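Local coordinates for protein fumarate lyase (Mesorhizobium sp., PDB 3C8T) that belongs to the fumarate lyase superfamily of largely helical enzymes, and is built as a tetramer of elongated subunits, at residues A[158-172]-A[429-443]. Residues are numbered along the deposited sequence; the frame is centred on the assembly and turned at random.
Sequences VTFGYKAAVWLSAFD and LGSAGAMVDNVLGGR
Val439 inserts as a knob among Ala165, Leu168, Ser169 and Asp172, where helix 432-440 runs at 35° to the 160-172 part of helix 160-185, a long helix of the fumarate lyase fold. CG1 of Val439, anti to the backbone N (chi1 176°), reaches Leu168 CD2 at 3.8 Å. One turn earlier Val436 CG2 presses on the backbone of Gly161 and Tyr162, 3.5 Å from Tyr162 N, and meets the methyl of Ala165; with Gly161 and Ala165 on the facing side, the segment axes approach to 8.9 Å. Met435, its chain extended, runs alongside Tyr162 and sets SD obliquely 3.7 Å from CE1, a Met-aromatic contact; Gly195 of a second subunit packs on both. Toward solvent the packing gives way to a salt bridge. Arg443, bent at chi3, meets Asp172 end-on, NH1 to OD1 at 3.0 Å and NH2 to OD2 at 2.8 Å, carboxylate and guanidinium planes 40° apart. Leu168 CD2 lies over one guanidinium face, while NH2 also donates a hydrogen bond to Val439 O and NE one to Leu440 O. Arg131 gives Asp172 OD1 a second cationic partner. Thus a close-fitting apolar interface adjoins a multiply bonded arginine that links the last modelled residue to helix 160-185.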
loop_
_atom_site.group_PDB
_atom_site.type_symbol
_atom_site.label_atom_id
_atom_site.label_comp_id
_atom_site.label_asym_id
_atom_site.label_seq_id
_atom_site.Cartn_x
_atom_site.Cartn_y
_atom_site.Cartn_z
ATOM N N VAL A 158 30.885 0.649 18.262
ATOM C CA VAL A 158 29.798 1.176 19.130
ATOM C C VAL A 158 29.693 0.257 20.362
ATOM O O VAL A 158 30.520 -0.621 20.519
ATOM C CB VAL A 158 28.409 1.285 18.382
ATOM C CG1 VAL A 158 28.485 2.245 17.178
ATOM C CG2 VAL A 158 27.846 -0.086 17.992
ATOM N N THR A 159 28.725 0.462 21.255
ATOM C CA THR A 159 28.460 -0.568 22.275
ATOM C C THR A 159 27.076 -1.095 22.042
ATOM O O THR A 159 26.283 -0.424 21.374
ATOM C CB THR A 159 28.588 -0.045 23.724
ATOM O OG1 THR A 159 27.658 1.006 23.922
ATOM C CG2 THR A 159 29.995 0.477 24.003
ATOM N N PHE A 160 26.784 -2.296 22.541
ATOM C CA PHE A 160 25.469 -2.850 22.406
ATOM C C PHE A 160 24.428 -2.019 23.212
ATOM O O PHE A 160 23.296 -1.866 22.780
ATOM C CB PHE A 160 25.424 -4.322 22.768
ATOM C CG PHE A 160 24.034 -4.905 22.677
ATOM C CD1 PHE A 160 23.416 -5.078 21.436
ATOM C CD2 PHE A 160 23.303 -5.195 23.834
ATOM C CE1 PHE A 160 22.127 -5.556 21.329
ATOM C CE2 PHE A 160 21.986 -5.682 23.746
ATOM C CZ PHE A 160 21.393 -5.861 22.473
ATOM N N GLY A 161 24.811 -1.474 24.368
ATOM C CA GLY A 161 23.888 -0.605 25.123
ATOM C C GLY A 161 23.542 0.632 24.310
ATOM O O GLY A 161 22.425 1.129 24.377
ATOM N N TYR A 162 24.517 1.145 23.543
ATOM C CA TYR A 162 24.264 2.244 22.637
ATOM C C TYR A 162 23.150 1.877 21.630
ATOM O O TYR A 162 22.156 2.624 21.515
ATOM C CB TYR A 162 25.541 2.761 21.960
ATOM C CG TYR A 162 25.225 3.652 20.752
ATOM C CD1 TYR A 162 25.055 5.024 20.891
ATOM C CD2 TYR A 162 25.055 3.080 19.464
ATOM C CE1 TYR A 162 24.723 5.813 19.776
ATOM C CE2 TYR A 162 24.732 3.840 18.357
ATOM C CZ TYR A 162 24.559 5.202 18.512
ATOM O OH TYR A 162 24.231 5.934 17.386
ATOM N N LYS A 163 23.289 0.729 20.946
ATOM C CA LYS A 163 22.221 0.204 20.071
ATOM C C LYS A 163 20.875 0.102 20.768
ATOM O O LYS A 163 19.867 0.488 20.208
ATOM C CB LYS A 163 22.574 -1.188 19.484
ATOM C CG LYS A 163 23.622 -1.148 18.392
ATOM C CD LYS A 163 23.693 -2.509 17.583
ATOM C CE LYS A 163 22.363 -2.857 16.866
ATOM N NZ LYS A 163 21.895 -1.625 16.133
ATOM N N ALA A 164 20.848 -0.484 21.966
ATOM C CA ALA A 164 19.595 -0.585 22.709
ATOM C C ALA A 164 19.029 0.796 23.051
ATOM O O ALA A 164 17.807 0.972 23.078
ATOM C CB ALA A 164 19.770 -1.449 23.981
ATOM N N ALA A 165 19.895 1.785 23.301
ATOM C CA ALA A 165 19.427 3.136 23.645
ATOM C C ALA A 165 18.746 3.819 22.481
ATOM O O ALA A 165 17.803 4.611 22.692
ATOM C CB ALA A 165 20.556 4.003 24.157
ATOM N N VAL A 166 19.247 3.541 21.273
ATOM C CA VAL A 166 18.667 4.050 20.040
ATOM C C VAL A 166 17.238 3.461 19.855
ATOM O O VAL A 166 16.278 4.205 19.587
ATOM C CB VAL A 166 19.598 3.728 18.851
ATOM C CG1 VAL A 166 18.837 3.780 17.481
ATOM C CG2 VAL A 166 20.803 4.666 18.843
ATOM N N TRP A 167 17.118 2.141 19.994
ATOM C CA TRP A 167 15.831 1.455 19.930
ATOM C C TRP A 167 14.896 2.057 20.986
ATOM O O TRP A 167 13.757 2.383 20.705
ATOM C CB TRP A 167 16.015 -0.032 20.251
ATOM C CG TRP A 167 16.866 -0.843 19.286
ATOM C CD1 TRP A 167 17.162 -0.547 17.971
ATOM C CD2 TRP A 167 17.425 -2.129 19.539
ATOM N NE1 TRP A 167 17.933 -1.564 17.416
ATOM C CE2 TRP A 167 18.097 -2.545 18.361
ATOM C CE3 TRP A 167 17.455 -2.969 20.660
ATOM C CZ2 TRP A 167 18.776 -3.762 18.280
ATOM C CZ3 TRP A 167 18.149 -4.168 20.584
ATOM C CH2 TRP A 167 18.805 -4.550 19.392
ATOM N N LEU A 168 15.396 2.198 22.212
ATOM C CA LEU A 168 14.629 2.763 23.284
ATOM C C LEU A 168 14.079 4.184 22.981
ATOM O O LEU A 168 12.926 4.501 23.336
ATOM C CB LEU A 168 15.489 2.790 24.562
ATOM C CG LEU A 168 14.909 3.435 25.831
ATOM C CD1 LEU A 168 13.486 2.831 26.247
ATOM C CD2 LEU A 168 15.931 3.409 26.993
ATOM N N SER A 169 14.899 5.028 22.348
ATOM C CA SER A 169 14.549 6.419 22.132
ATOM C C SER A 169 13.277 6.616 21.317
ATOM O O SER A 169 12.479 7.519 21.616
ATOM C CB SER A 169 15.705 7.187 21.500
ATOM O OG SER A 169 15.843 6.823 20.141
ATOM N N ALA A 170 13.112 5.771 20.310
ATOM C CA ALA A 170 11.889 5.649 19.503
ATOM C C ALA A 170 10.640 5.350 20.345
ATOM O O ALA A 170 9.563 5.925 20.101
ATOM C CB ALA A 170 12.077 4.514 18.418
ATOM N N PHE A 171 10.782 4.418 21.287
ATOM C CA PHE A 171 9.654 3.976 22.140
ATOM C C PHE A 171 9.295 4.993 23.205
ATOM O O PHE A 171 8.118 5.139 23.560
ATOM C CB PHE A 171 9.900 2.586 22.711
ATOM C CG PHE A 171 9.787 1.532 21.678
ATOM C CD1 PHE A 171 8.524 1.079 21.270
ATOM C CD2 PHE A 171 10.927 1.076 21.004
ATOM C CE1 PHE A 171 8.406 0.136 20.248
ATOM C CE2 PHE A 171 10.819 0.158 19.977
ATOM C CZ PHE A 171 9.564 -0.328 19.604
ATOM N N ASP A 172 10.300 5.726 23.681
ATOM C CA ASP A 172 10.054 6.924 24.472
ATOM C C ASP A 172 9.209 7.890 23.681
ATOM O O ASP A 172 8.295 8.470 24.236
ATOM C CB ASP A 172 11.373 7.602 24.853
ATOM C CG ASP A 172 12.206 6.766 25.856
ATOM O OD1 ASP A 172 11.619 5.948 26.594
ATOM O OD2 ASP A 172 13.438 6.948 25.913
ATOM N N LEU A 429 35.368 4.743 21.423
ATOM C CA LEU A 429 33.931 4.576 21.601
ATOM C C LEU A 429 33.206 5.901 21.760
ATOM O O LEU A 429 31.960 5.950 21.812
ATOM C CB LEU A 429 33.628 3.604 22.765
ATOM C CG LEU A 429 34.004 2.110 22.551
ATOM C CD1 LEU A 429 33.917 1.402 23.872
ATOM C CD2 LEU A 429 33.108 1.445 21.512
ATOM N N GLY A 430 33.983 6.975 21.819
ATOM C CA GLY A 430 33.476 8.340 21.738
ATOM C C GLY A 430 32.492 8.685 22.827
ATOM O O GLY A 430 32.788 8.506 24.020
ATOM N N SER A 431 31.311 9.166 22.425
ATOM C CA SER A 431 30.272 9.509 23.383
ATOM C C SER A 431 29.238 8.378 23.606
ATOM O O SER A 431 28.183 8.620 24.192
ATOM C CB SER A 431 29.573 10.792 22.927
ATOM O OG SER A 431 30.396 11.938 23.107
ATOM N N ALA A 432 29.520 7.168 23.127
ATOM C CA ALA A 432 28.576 6.071 23.230
ATOM C C ALA A 432 27.965 5.991 24.639
ATOM O O ALA A 432 26.722 6.074 24.822
ATOM C CB ALA A 432 29.245 4.761 22.859
ATOM N N GLY A 433 28.846 5.833 25.637
ATOM C CA GLY A 433 28.423 5.787 27.027
ATOM C C GLY A 433 27.580 6.992 27.425
ATOM O O GLY A 433 26.532 6.835 28.035
ATOM N N ALA A 434 28.046 8.200 27.117
ATOM C CA ALA A 434 27.304 9.398 27.507
ATOM C C ALA A 434 25.934 9.477 26.812
ATOM O O ALA A 434 24.966 9.953 27.404
ATOM C CB ALA A 434 28.127 10.648 27.236
ATOM N N MET A 435 25.841 8.996 25.572
ATOM C CA MET A 435 24.576 9.009 24.825
ATOM C C MET A 435 23.551 8.072 25.473
ATOM O O MET A 435 22.358 8.405 25.599
ATOM C CB MET A 435 24.820 8.641 23.344
ATOM C CG MET A 435 25.637 9.667 22.557
ATOM S SD MET A 435 25.979 9.171 20.853
ATOM C CE MET A 435 26.651 10.716 20.230
ATOM N N VAL A 436 24.025 6.918 25.922
ATOM C CA VAL A 436 23.202 5.975 26.658
ATOM C C VAL A 436 22.631 6.626 27.914
ATOM O O VAL A 436 21.424 6.485 28.175
ATOM C CB VAL A 436 23.962 4.679 27.035
ATOM C CG1 VAL A 436 23.184 3.847 28.082
ATOM C CG2 VAL A 436 24.256 3.849 25.791
ATOM N N ASP A 437 23.495 7.309 28.685
ATOM C CA ASP A 437 23.092 7.978 29.936
ATOM C C ASP A 437 22.017 9.038 29.683
ATOM O O ASP A 437 21.057 9.174 30.432
ATOM C CB ASP A 437 24.303 8.611 30.623
ATOM C CG ASP A 437 25.338 7.565 31.106
ATOM O OD1 ASP A 437 24.984 6.361 31.322
ATOM O OD2 ASP A 437 26.517 7.975 31.264
ATOM N N ASN A 438 22.188 9.779 28.601
ATOM C CA ASN A 438 21.230 10.783 28.149
ATOM C C ASN A 438 19.833 10.227 27.896
ATOM O O ASN A 438 18.831 10.776 28.370
ATOM C CB ASN A 438 21.743 11.425 26.872
ATOM C CG ASN A 438 21.028 12.710 26.559
ATOM O OD1 ASN A 438 21.277 13.727 27.217
ATOM N ND2 ASN A 438 20.107 12.684 25.583
ATOM N N VAL A 439 19.737 9.141 27.149
ATOM C CA VAL A 439 18.437 8.531 26.894
ATOM C C VAL A 439 17.825 7.937 28.190
ATOM O O VAL A 439 16.648 8.124 28.477
ATOM C CB VAL A 439 18.547 7.457 25.777
ATOM C CG1 VAL A 439 17.211 6.727 25.557
ATOM C CG2 VAL A 439 19.020 8.094 24.520
ATOM N N LEU A 440 18.626 7.218 28.959
ATOM C CA LEU A 440 18.146 6.634 30.218
ATOM C C LEU A 440 17.632 7.725 31.193
ATOM O O LEU A 440 16.614 7.526 31.865
ATOM C CB LEU A 440 19.224 5.767 30.862
ATOM C CG LEU A 440 19.534 4.442 30.136
ATOM C CD1 LEU A 440 20.689 3.713 30.833
ATOM C CD2 LEU A 440 18.321 3.509 30.114
ATOM N N GLY A 441 18.318 8.866 31.232
ATOM C CA GLY A 441 17.888 10.029 31.997
ATOM C C GLY A 441 17.516 9.714 33.430
ATOM O O GLY A 441 16.451 10.163 33.927
ATOM N N GLY A 442 18.353 8.907 34.087
ATOM C CA GLY A 442 18.119 8.555 35.483
ATOM C C GLY A 442 17.100 7.442 35.683
ATOM O O GLY A 442 16.425 7.392 36.727
ATOM N N ARG A 443 16.965 6.565 34.686
ATOM C CA ARG A 443 16.262 5.278 34.858
ATOM C C ARG A 443 17.271 4.184 35.273
ATOM O O ARG A 443 18.299 3.958 34.588
ATOM C CB ARG A 443 15.538 4.849 33.560
ATOM C CG ARG A 443 14.240 5.603 33.253
ATOM C CD ARG A 443 13.681 5.131 31.892
ATOM N NE ARG A 443 14.237 5.877 30.754
ATOM C CZ ARG A 443 13.758 5.839 29.514
ATOM N NH1 ARG A 443 12.716 5.044 29.205
ATOM N NH2 ARG A 443 14.333 6.597 28.575
#